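Transcriptional regulator (Bacillus halodurans, PDB 1Z4E) has a GNAT fold and is probably an acyltransferase, as its family suggests. Local coordinates at residues D52-L57 against V72-Y77. Sequence-based numbering, arbitrary orientation.
Sequences DKNNEL and VTFTPY
F74 turns the CE2 corner of its ring to the carboxylate of E56, whose OE1 lies near the ring plane at 3.6 Å from F74 CE2. The acid thus meets the ring's edge, probably favourably, since the edge hydrogens are weakly positive; carboxylate and ring planes are turned 83° apart. With CG anti to the carbonyl carbon (chi1 -45°) and the chain extended beyond it, E56 also runs beside V72, OE1 3.9 Å from V72 CG1. Its other oxygen, OE2, forms salt bridges with R113 and R117. With F74 cut back to an alanine, the edge facing E56 OE1 is gone, and a gap beside the carboxylate is likely to open. Beneath these side chains the antiparallel ladder closes: E56 and V72 form a hydrogen-bonded pair, E56 N to V72 O at 2.8 Å and V72 N to E56 O at 2.9 Å. Two residues along, past the non-hydrogen-bonded pair N55/T73, N54 O accepts from F74 N (2.9 Å) from within the type I turn D52 to N55, where D52 OD1 takes the N54 amide in an Asx turn. Strands 55-62 and 65-76 thus form an antiparallel hairpin in the mixed GNAT sheet, beside strand 84-93; helix 102-116 packs against F74, while helix 40-51 meets N55 on the other face.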
ATOM      1  N   ASP A  52      -6.392 -14.584   3.559  1.00 14.10           N
ATOM      2  CA  ASP A  52      -5.139 -13.949   3.981  1.00 16.87           C
ATOM      3  C   ASP A  52      -5.389 -13.237   5.307  1.00 17.21           C
ATOM      4  O   ASP A  52      -6.104 -12.233   5.347  1.00 17.56           O
ATOM      5  CB  ASP A  52      -4.685 -12.935   2.926  1.00 19.82           C
ATOM      6  CG  ASP A  52      -3.332 -12.310   3.246  1.00 18.97           C
ATOM      7  OD1 ASP A  52      -2.814 -12.515   4.369  1.00 18.67           O
ATOM      8  OD2 ASP A  52      -2.793 -11.602   2.368  1.00 24.39           O
ATOM      9  N   LYS A  53      -4.812 -13.757   6.391  1.00 13.35           N
ATOM     10  CA  LYS A  53      -4.999 -13.157   7.715  1.00 16.41           C
ATOM     11  C   LYS A  53      -4.454 -11.729   7.869  1.00 15.58           C
ATOM     12  O   LYS A  53      -4.855 -11.007   8.782  1.00 17.45           O
ATOM     13  CB  LYS A  53      -4.382 -14.049   8.800  1.00 35.24           C
ATOM     14  CG  LYS A  53      -5.129 -15.354   9.036  1.00 42.98           C
ATOM     15  CD  LYS A  53      -4.502 -16.178  10.164  1.00 42.39           C
ATOM     16  CE  LYS A  53      -4.729 -15.553  11.542  1.00 45.82           C
ATOM     17  NZ  LYS A  53      -6.172 -15.540  11.945  1.00 47.25           N
ATOM     18  N   ASN A  54      -3.552 -11.327   6.978  1.00 15.01           N
ATOM     19  CA  ASN A  54      -2.957  -9.989   7.030  1.00 14.85           C
ATOM     20  C   ASN A  54      -3.626  -9.004   6.077  1.00 12.69           C
ATOM     21  O   ASN A  54      -3.101  -7.914   5.822  1.00 14.97           O
ATOM     22  CB  ASN A  54      -1.461 -10.069   6.715  1.00 19.30           C
ATOM     23  CG  ASN A  54      -0.667 -10.732   7.823  1.00 24.52           C
ATOM     24  OD1 ASN A  54       0.315 -11.425   7.563  1.00 30.72           O
ATOM     25  ND2 ASN A  54      -1.079 -10.513   9.063  1.00 25.62           N
ATOM     26  N   ASN A  55      -4.780  -9.399   5.543  1.00 15.66           N
ATOM     27  CA  ASN A  55      -5.549  -8.551   4.637  1.00 16.14           C
ATOM     28  C   ASN A  55      -6.974  -8.644   5.171  1.00 16.36           C
ATOM     29  O   ASN A  55      -7.562  -9.721   5.176  1.00 15.10           O
ATOM     30  CB  ASN A  55      -5.462  -9.099   3.209  1.00 15.22           C
ATOM     31  CG  ASN A  55      -5.809  -8.063   2.168  1.00 18.82           C
ATOM     32  OD1 ASN A  55      -5.907  -6.871   2.472  1.00 22.33           O
ATOM     33  ND2 ASN A  55      -5.981  -8.506   0.927  1.00 21.04           N
ATOM     34  N   GLU A  56      -7.533  -7.526   5.630  1.00 17.36           N
ATOM     35  CA  GLU A  56      -8.866  -7.570   6.214  1.00 19.24           C
ATOM     36  C   GLU A  56      -9.851  -6.507   5.761  1.00 19.87           C
ATOM     37  O   GLU A  56      -9.481  -5.379   5.424  1.00 19.00           O
ATOM     38  CB  GLU A  56      -8.759  -7.477   7.737  1.00 18.91           C
ATOM     39  CG  GLU A  56      -7.682  -8.361   8.347  1.00 20.29           C
ATOM     40  CD  GLU A  56      -7.547  -8.164   9.838  1.00 24.25           C
ATOM     41  OE1 GLU A  56      -7.699  -7.014  10.301  1.00 23.76           O
ATOM     42  OE2 GLU A  56      -7.275  -9.158  10.546  1.00 22.44           O
ATOM     43  N   LEU A  57     -11.123  -6.891   5.768  1.00 17.12           N
ATOM     44  CA  LEU A  57     -12.208  -5.982   5.440  1.00 18.71           C
ATOM     45  C   LEU A  57     -12.880  -5.751   6.785  1.00 15.71           C
ATOM     46  O   LEU A  57     -13.274  -6.704   7.471  1.00 17.39           O
ATOM     47  CB  LEU A  57     -13.175  -6.622   4.442  1.00 15.76           C
ATOM     48  CG  LEU A  57     -12.670  -6.589   2.999  1.00 21.81           C
ATOM     49  CD1 LEU A  57     -13.486  -7.536   2.123  1.00 19.33           C
ATOM     50  CD2 LEU A  57     -12.748  -5.150   2.484  1.00 21.16           C
ATOM     51  N   VAL A  72      -7.806  -3.061   5.347  1.00 16.46           N
ATOM     52  CA  VAL A  72      -6.515  -2.774   5.942  1.00 15.54           C
ATOM     53  C   VAL A  72      -5.602  -3.964   5.668  1.00 17.29           C
ATOM     54  O   VAL A  72      -6.022  -5.125   5.777  1.00 15.48           O
ATOM     55  CB  VAL A  72      -6.645  -2.496   7.460  1.00 17.98           C
ATOM     56  CG1 VAL A  72      -7.164  -3.733   8.182  1.00 16.26           C
ATOM     57  CG2 VAL A  72      -5.295  -2.052   8.029  1.00 16.68           C
ATOM     58  N   THR A  73      -4.368  -3.667   5.270  1.00 12.09           N
ATOM     59  CA  THR A  73      -3.380  -4.692   4.949  1.00 15.13           C
ATOM     60  C   THR A  73      -2.112  -4.466   5.772  1.00 15.07           C
ATOM     61  O   THR A  73      -1.583  -3.350   5.820  1.00 13.79           O
ATOM     62  CB  THR A  73      -3.011  -4.644   3.453  1.00 20.71           C
ATOM     63  OG1 THR A  73      -2.247  -3.461   3.192  1.00 36.99           O
ATOM     64  CG2 THR A  73      -4.257  -4.597   2.599  1.00 14.23           C
ATOM     65  N   PHE A  74      -1.637  -5.528   6.419  1.00 13.50           N
ATOM     66  CA  PHE A  74      -0.441  -5.476   7.258  1.00 12.98           C
ATOM     67  C   PHE A  74       0.663  -6.148   6.462  1.00 11.45           C
ATOM     68  O   PHE A  74       0.548  -7.320   6.109  1.00 13.00           O
ATOM     69  CB  PHE A  74      -0.701  -6.227   8.562  1.00 16.36           C
ATOM     70  CG  PHE A  74      -1.955  -5.795   9.257  1.00 19.91           C
ATOM     71  CD1 PHE A  74      -2.026  -4.561   9.891  1.00 13.97           C
ATOM     72  CD2 PHE A  74      -3.085  -6.611   9.247  1.00 21.18           C
ATOM     73  CE1 PHE A  74      -3.210  -4.139  10.506  1.00 16.25           C
ATOM     74  CE2 PHE A  74      -4.269  -6.203   9.856  1.00 22.78           C
ATOM     75  CZ  PHE A  74      -4.334  -4.966  10.486  1.00 16.14           C
ATOM     76  N   THR A  75       1.735  -5.411   6.197  1.00 12.74           N
ATOM     77  CA  THR A  75       2.825  -5.918   5.362  1.00 14.13           C
ATOM     78  C   THR A  75       4.230  -5.616   5.895  1.00 13.26           C
ATOM     79  O   THR A  75       4.475  -4.545   6.438  1.00 12.21           O
ATOM     80  CB  THR A  75       2.714  -5.281   3.947  1.00 13.66           C
ATOM     81  OG1 THR A  75       1.377  -5.448   3.460  1.00 17.57           O
ATOM     82  CG2 THR A  75       3.700  -5.922   2.961  1.00 17.14           C
ATOM     83  N   PRO A  76       5.168  -6.572   5.751  1.00 15.09           N
ATOM     84  CA  PRO A  76       6.539  -6.342   6.223  1.00 14.82           C
ATOM     85  C   PRO A  76       7.344  -5.644   5.126  1.00 13.37           C
ATOM     86  O   PRO A  76       7.118  -5.879   3.940  1.00 12.88           O
ATOM     87  CB  PRO A  76       7.055  -7.753   6.490  1.00 14.39           C
ATOM     88  CG  PRO A  76       6.353  -8.567   5.428  1.00 17.36           C
ATOM     89  CD  PRO A  76       4.939  -8.006   5.472  1.00 15.63           C
ATOM     90  N   TYR A  77       8.271  -4.784   5.533  1.00 11.69           N
ATOM     91  CA  TYR A  77       9.142  -4.057   4.618  1.00 13.58           C
ATOM     92  C   TYR A  77      10.534  -4.046   5.257  1.00 13.98           C
ATOM     93  O   TYR A  77      10.666  -4.296   6.455  1.00 11.40           O
ATOM     94  CB  TYR A  77       8.665  -2.608   4.454  1.00 15.91           C
ATOM     95  CG  TYR A  77       7.279  -2.461   3.871  1.00 19.40           C
ATOM     96  CD1 TYR A  77       7.080  -2.341   2.494  1.00 15.43           C
ATOM     97  CD2 TYR A  77       6.163  -2.445   4.700  1.00 18.38           C
ATOM     98  CE1 TYR A  77       5.782  -2.202   1.960  1.00 19.00           C
ATOM     99  CE2 TYR A  77       4.886  -2.311   4.190  1.00 18.46           C
ATOM    100  CZ  TYR A  77       4.695  -2.187   2.829  1.00 17.65           C
ATOM    101  OH  TYR A  77       3.411  -2.028   2.363  1.00 22.88           O
TER